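Local atomic coordinates of probable glutathione S-transferase (Bordetella bronchiseptica RB50, PDB entry 3H1N), a protein that probably acts as a glutathione S-transferase, joining the thiol of glutathione to electrophilic substrates. Residues G34-L39 against A85-I90; P75-D80 against L92-E97. All blocks are in the same frame, centred on the assembly; numbering follows the deposited sequence.

Interaction 1 of 2, residues G34-L39 against A85-I90; sequences GEFVRL and AQTANI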
loop_
_atom_site.group_PDB
_atom_site.type_symbol
_atom_site.label_atom_id
_atom_site.label_comp_id
_atom_site.label_asym_id
_atom_site.label_seq_id
_atom_site.Cartn_x
_atom_site.Cartn_y
_atom_site.Cartn_z
ATOM N N GLY B 34 -8.948 -7.017 8.014
ATOM C CA GLY B 34 -9.235 -6.564 9.367
ATOM C C GLY B 34 -8.380 -7.281 10.397
ATOM O O GLY B 34 -8.055 -6.713 11.436
ATOM N N GLU B 35 -7.995 -8.518 10.087
ATOM C CA GLU B 35 -7.179 -9.325 10.983
ATOM C C GLU B 35 -5.848 -8.682 11.361
ATOM O O GLU B 35 -5.398 -8.847 12.490
ATOM C CB GLU B 35 -6.961 -10.730 10.415
ATOM C CG GLU B 35 -6.517 -11.764 11.445
ATOM C CD GLU B 35 -7.533 -11.992 12.567
ATOM O OE1 GLU B 35 -8.720 -11.613 12.437
ATOM O OE2 GLU B 35 -7.131 -12.556 13.595
ATOM N N PHE B 36 -5.229 -7.937 10.444
ATOM C CA PHE B 36 -3.969 -7.260 10.770
ATOM C C PHE B 36 -4.182 -6.220 11.880
ATOM O O PHE B 36 -3.367 -6.088 12.805
ATOM C CB PHE B 36 -3.343 -6.621 9.532
ATOM C CG PHE B 36 -2.908 -7.615 8.483
ATOM C CD1 PHE B 36 -1.673 -8.265 8.583
ATOM C CD2 PHE B 36 -3.727 -7.891 7.385
ATOM C CE1 PHE B 36 -1.266 -9.175 7.605
ATOM C CE2 PHE B 36 -3.332 -8.813 6.402
ATOM C CZ PHE B 36 -2.100 -9.458 6.517
ATOM N N VAL B 37 -5.308 -5.526 11.816
ATOM C CA VAL B 37 -5.642 -4.517 12.822
ATOM C C VAL B 37 -6.023 -5.185 14.145
ATOM O O VAL B 37 -5.552 -4.772 15.222
ATOM C CB VAL B 37 -6.754 -3.564 12.317
ATOM C CG1 VAL B 37 -7.128 -2.541 13.396
ATOM C CG2 VAL B 37 -6.304 -2.861 11.060
ATOM N N ARG B 38 -6.839 -6.236 14.047
ATOM C CA ARG B 38 -7.364 -6.956 15.200
ATOM C C ARG B 38 -6.226 -7.568 16.024
ATOM O O ARG B 38 -6.262 -7.523 17.257
ATOM C CB ARG B 38 -8.332 -8.053 14.716
ATOM C CG ARG B 38 -9.297 -8.602 15.744
ATOM C CD ARG B 38 -10.645 -9.005 15.107
ATOM N NE ARG B 38 -10.433 -9.593 13.798
ATOM C CZ ARG B 38 -11.016 -9.196 12.667
ATOM N NH1 ARG B 38 -10.700 -9.804 11.536
ATOM N NH2 ARG B 38 -11.938 -8.244 12.668
ATOM N N LEU B 39 -5.217 -8.135 15.352
ATOM C CA LEU B 39 -4.053 -8.682 16.069
ATOM C C LEU B 39 -3.323 -7.619 16.896
ATOM O O LEU B 39 -2.977 -7.846 18.040
ATOM C CB LEU B 39 -3.075 -9.378 15.105
ATOM C CG LEU B 39 -3.507 -10.751 14.578
ATOM C CD1 LEU B 39 -2.659 -11.143 13.383
ATOM C CD2 LEU B 39 -3.433 -11.822 15.670
ATOM N N ALA B 85 -8.702 4.957 7.662
ATOM C CA ALA B 85 -8.791 3.796 6.768
ATOM C C ALA B 85 -7.438 3.456 6.140
ATOM O O ALA B 85 -6.482 4.221 6.284
ATOM C CB ALA B 85 -9.856 4.040 5.687
ATOM N N GLN B 86 -7.399 2.343 5.401
ATOM C CA GLN B 86 -6.170 1.684 4.918
ATOM C C GLN B 86 -5.452 0.966 6.071
ATOM O O GLN B 86 -5.033 1.598 7.058
ATOM C CB GLN B 86 -5.235 2.640 4.154
ATOM C CG GLN B 86 -5.764 3.123 2.772
ATOM C CD GLN B 86 -5.518 2.089 1.659
ATOM O OE1 GLN B 86 -4.944 1.038 1.904
ATOM N NE2 GLN B 86 -5.941 2.401 0.440
ATOM N N THR B 87 -5.337 -0.356 5.943
ATOM C CA THR B 87 -4.768 -1.197 6.993
ATOM C C THR B 87 -3.431 -0.668 7.518
ATOM O O THR B 87 -3.264 -0.532 8.732
ATOM C CB THR B 87 -4.630 -2.678 6.537
ATOM O OG1 THR B 87 -5.906 -3.149 6.089
ATOM C CG2 THR B 87 -4.134 -3.563 7.692
ATOM N N ALA B 88 -2.502 -0.361 6.614
ATOM C CA ALA B 88 -1.181 0.167 6.993
ATOM C C ALA B 88 -1.257 1.519 7.730
ATOM O O ALA B 88 -0.432 1.801 8.612
ATOM C CB ALA B 88 -0.287 0.291 5.754
ATOM N N ASN B 89 -2.215 2.354 7.324
ATOM C CA ASN B 89 -2.464 3.674 7.936
ATOM C C ASN B 89 -3.045 3.528 9.354
ATOM O O ASN B 89 -2.578 4.182 10.284
ATOM C CB ASN B 89 -3.409 4.475 7.039
ATOM C CG ASN B 89 -3.453 5.971 7.373
ATOM O OD1 ASN B 89 -2.438 6.609 7.651
ATOM N ND2 ASN B 89 -4.647 6.529 7.321
ATOM N N ILE B 90 -4.042 2.662 9.518
ATOM C CA ILE B 90 -4.586 2.362 10.847
ATOM C C ILE B 90 -3.439 1.938 11.763
ATOM O O ILE B 90 -3.286 2.474 12.859
ATOM C CB ILE B 90 -5.716 1.300 10.793
ATOM C CG1 ILE B 90 -6.917 1.847 9.989
ATOM C CG2 ILE B 90 -6.139 0.877 12.209
ATOM C CD1 ILE B 90 -7.898 0.755 9.542
#

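Interaction 2 of 2, residues P75-D80 against L92-E97; sequences PYLVAD and LFLGVE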
loop_
_atom_site.group_PDB
_atom_site.type_symbol
_atom_site.label_atom_id
_atom_site.label_comp_id
_atom_site.label_asym_id
_atom_site.label_seq_id
_atom_site.Cartn_x
_atom_site.Cartn_y
_atom_site.Cartn_z
ATOM N N PRO B 75 -10.897 -2.220 5.945
ATOM C CA PRO B 75 -11.240 -1.801 7.309
ATOM C C PRO B 75 -11.069 -0.307 7.556
ATOM O O PRO B 75 -10.290 0.361 6.873
ATOM C CB PRO B 75 -10.242 -2.566 8.166
ATOM C CG PRO B 75 -9.002 -2.673 7.270
ATOM C CD PRO B 75 -9.573 -2.879 5.881
ATOM N N TYR B 76 -11.824 0.202 8.524
ATOM C CA TYR B 76 -11.589 1.532 9.066
ATOM C C TYR B 76 -11.777 1.520 10.586
ATOM O O TYR B 76 -12.436 0.628 11.159
ATOM C CB TYR B 76 -12.413 2.623 8.348
ATOM C CG TYR B 76 -13.916 2.446 8.435
ATOM C CD1 TYR B 76 -14.593 1.615 7.538
ATOM C CD2 TYR B 76 -14.657 3.122 9.399
ATOM C CE1 TYR B 76 -15.992 1.448 7.610
ATOM C CE2 TYR B 76 -16.048 2.969 9.488
ATOM C CZ TYR B 76 -16.709 2.124 8.588
ATOM O OH TYR B 76 -18.073 1.951 8.683
ATOM N N LEU B 77 -11.109 2.438 11.235
ATOM C CA LEU B 77 -11.063 2.565 12.661
ATOM C C LEU B 77 -11.527 3.951 13.053
ATOM O O LEU B 77 -11.020 4.922 12.608
ATOM C CB LEU B 77 -9.645 2.329 13.180
ATOM C CG LEU B 77 -9.471 2.160 14.681
ATOM C CD1 LEU B 77 -9.879 0.844 15.121
ATOM C CD2 LEU B 77 -8.155 2.504 15.177
ATOM N N VAL B 78 -12.527 3.990 13.881
ATOM C CA VAL B 78 -13.006 5.245 14.448
ATOM C C VAL B 78 -12.419 5.364 15.857
ATOM O O VAL B 78 -12.745 4.580 16.753
ATOM C CB VAL B 78 -14.549 5.330 14.454
ATOM C CG1 VAL B 78 -15.000 6.751 14.785
ATOM C CG2 VAL B 78 -15.103 4.922 13.072
ATOM N N ALA B 79 -11.516 6.329 16.012
ATOM C CA ALA B 79 -10.669 6.453 17.203
ATOM C C ALA B 79 -10.393 7.919 17.432
ATOM O O ALA B 79 -9.976 8.616 16.505
ATOM C CB ALA B 79 -9.347 5.723 16.986
ATOM N N ASP B 80 -10.633 8.391 18.655
ATOM C CA ASP B 80 -10.159 9.712 19.069
ATOM C C ASP B 80 -10.594 10.803 18.082
ATOM O O ASP B 80 -9.802 11.690 17.725
ATOM C CB ASP B 80 -8.623 9.680 19.200
ATOM C CG ASP B 80 -8.142 8.785 20.339
ATOM O OD1 ASP B 80 -7.077 8.136 20.198
ATOM O OD2 ASP B 80 -8.831 8.730 21.378
ATOM N N LEU B 92 -0.107 2.366 11.442
ATOM C CA LEU B 92 0.769 3.524 11.663
ATOM C C LEU B 92 0.331 4.390 12.876
ATOM O O LEU B 92 1.170 4.833 13.678
ATOM C CB LEU B 92 0.836 4.404 10.400
ATOM C CG LEU B 92 1.798 5.596 10.438
ATOM C CD1 LEU B 92 3.252 5.140 10.379
ATOM C CD2 LEU B 92 1.480 6.608 9.300
ATOM N N PHE B 93 -0.970 4.648 12.983
ATOM C CA PHE B 93 -1.511 5.397 14.112
ATOM C C PHE B 93 -1.277 4.642 15.420
ATOM O O PHE B 93 -0.817 5.226 16.403
ATOM C CB PHE B 93 -3.009 5.724 13.923
ATOM C CG PHE B 93 -3.681 6.178 15.186
ATOM C CD1 PHE B 93 -3.381 7.429 15.739
ATOM C CD2 PHE B 93 -4.567 5.337 15.853
ATOM C CE1 PHE B 93 -3.982 7.849 16.934
ATOM C CE2 PHE B 93 -5.176 5.741 17.070
ATOM C CZ PHE B 93 -4.886 6.997 17.600
ATOM N N LEU B 94 -1.586 3.347 15.422
ATOM C CA LEU B 94 -1.423 2.539 16.637
ATOM C C LEU B 94 0.031 2.444 17.064
ATOM O O LEU B 94 0.338 2.428 18.267
ATOM C CB LEU B 94 -2.017 1.140 16.451
ATOM C CG LEU B 94 -3.503 1.133 16.075
ATOM C CD1 LEU B 94 -4.026 -0.289 15.865
ATOM C CD2 LEU B 94 -4.345 1.885 17.128
ATOM N N GLY B 95 0.918 2.380 16.074
ATOM C CA GLY B 95 2.355 2.357 16.328
ATOM C C GLY B 95 2.865 3.622 17.002
ATOM O O GLY B 95 3.708 3.555 17.903
ATOM N N VAL B 96 2.362 4.772 16.564
ATOM C CA VAL B 96 2.816 6.048 17.096
ATOM C C VAL B 96 2.175 6.332 18.444
ATOM O O VAL B 96 2.851 6.773 19.369
ATOM C CB VAL B 96 2.573 7.222 16.102
ATOM C CG1 VAL B 96 2.766 8.567 16.786
ATOM C CG2 VAL B 96 3.517 7.105 14.928
ATOM N N GLU B 97 0.880 6.061 18.569
ATOM C CA GLU B 97 0.146 6.498 19.753
ATOM C C GLU B 97 0.165 5.485 20.897
ATOM O O GLU B 97 0.134 5.888 22.062
ATOM C CB GLU B 97 -1.273 6.936 19.373
ATOM C CG GLU B 97 -2.193 7.426 20.496
ATOM C CD GLU B 97 -1.602 8.473 21.450
ATOM O OE1 GLU B 97 -0.683 9.271 21.093
ATOM O OE2 GLU B 97 -2.105 8.506 22.597
#

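Interaction 1 of 2, residues G34-L39 against A85-I90
V37 carries the contact, and its two methyls divide the work. From CB the side chain forks towards the helix that begins at T87. CG1, anti to the backbone N (chi1 178°), reaches the CG2 methyl of I90 at 3.8 Å. The other branch, V37 CG2, settles between two partners, 3.9 Å from I90 CG2 and 4.1 Å from T87 CG2. The V37 and I90 side chains cross at about a right angle, touching through their methyls. A beta-branched residue suits this place because both its methyls start close to the backbone, where the helices come near: the CA atoms of V37 and T87 are 6.8 Å apart. T87 turns its methyl, not its hydroxyl, to this surface, for CG2 stands anti to the backbone N; the methyl also touches F36 CB at 3.7 Å. No hydrogen bond links the two segments. Helices 34-43 and 87-97 are the first and last of the thioredoxin-like domain of the glutathione transferase fold, packed side by side between its sheet and the helical domain. Beyond CB, the F36 ring leaves this interface for the helical domain, where it meets H190 edge-to-face and touches I118 and T122. On another side of the same helix, R38 holds E35 side-on, NE and NH1 both going to OE1, with NH1 at 2.8 Å; R38 NH2 also forms a salt bridge to D50, which links the helix to strand 48-50. Q86 sits at the N-cap position of the second helix, and its carbonyl O takes the first helical bond, from I90 N, while N89 ND2 reaches back 3.1 Å to A85 O. The amides of Q86 and N89 also bond to D120 and N112 of the second subunit, respectively, where such polar side chains suit a contact between chains.

Interaction 2 of 2, residues P75-D80 against L92-E97
The ring of F93 meets the last residue of strand 76-79 and the first of the turn after it. Its CE2 lies 4.2 Å from the CB of A79, a small residue that lets the ring come close to the backbone. Its CZ lies 3.6 Å from D80 OD1, which sits at the ring edge near the ring plane, with the carboxylate plane turned 74° from the ring. An edge of weakly positive C-H groups is a reasonable neighbour for a carboxylate oxygen, though no hydrogen bond is made. Two residues before A79, L77 CD2 faces L94 CD2 at 4.3 Å, a looser apolar touch between methyls. F93 reaches the strand because its CG is anti to the backbone N (chi1 165°), which carries the ring outward from the helix. D80 takes a left-handed backbone conformation, tolerated by aspartate, in the tight turn that follows the strand. Its OD1 is 5.5 Å from E97 OE2, a like charge probably eased by the salt bridge of E97 OE1 to R105 of the second subunit. Farther out, Y22, M82 and I84 touch the F93 ring, as does L109 of the second subunit. Strand 76-79 runs between antiparallel neighbours 22-25 and 82-85, with the later turns of helix 87-97 packed across one face of the sheet.

How the interactions relate
From the N terminus the chain passes first through 34-39, then 75-80, 85-90 and 92-97, so the two contacts alternate and their loops cross. Interaction 1 closes the long loop, which holds strand 48-50, helix 59-65 and the hairpin 76-85; interaction 2 closes a short one, formed by the second hairpin strand and the start of helix 87-97. That helix serves both, its first turn meeting helix 34-43 and its later turns the sheet. Between them lies P75, after a cis peptide bond as in thioredoxin-like folds, and P75 CG packs against T87 OG1 at 3.3 Å. Both contacts also border the second subunit.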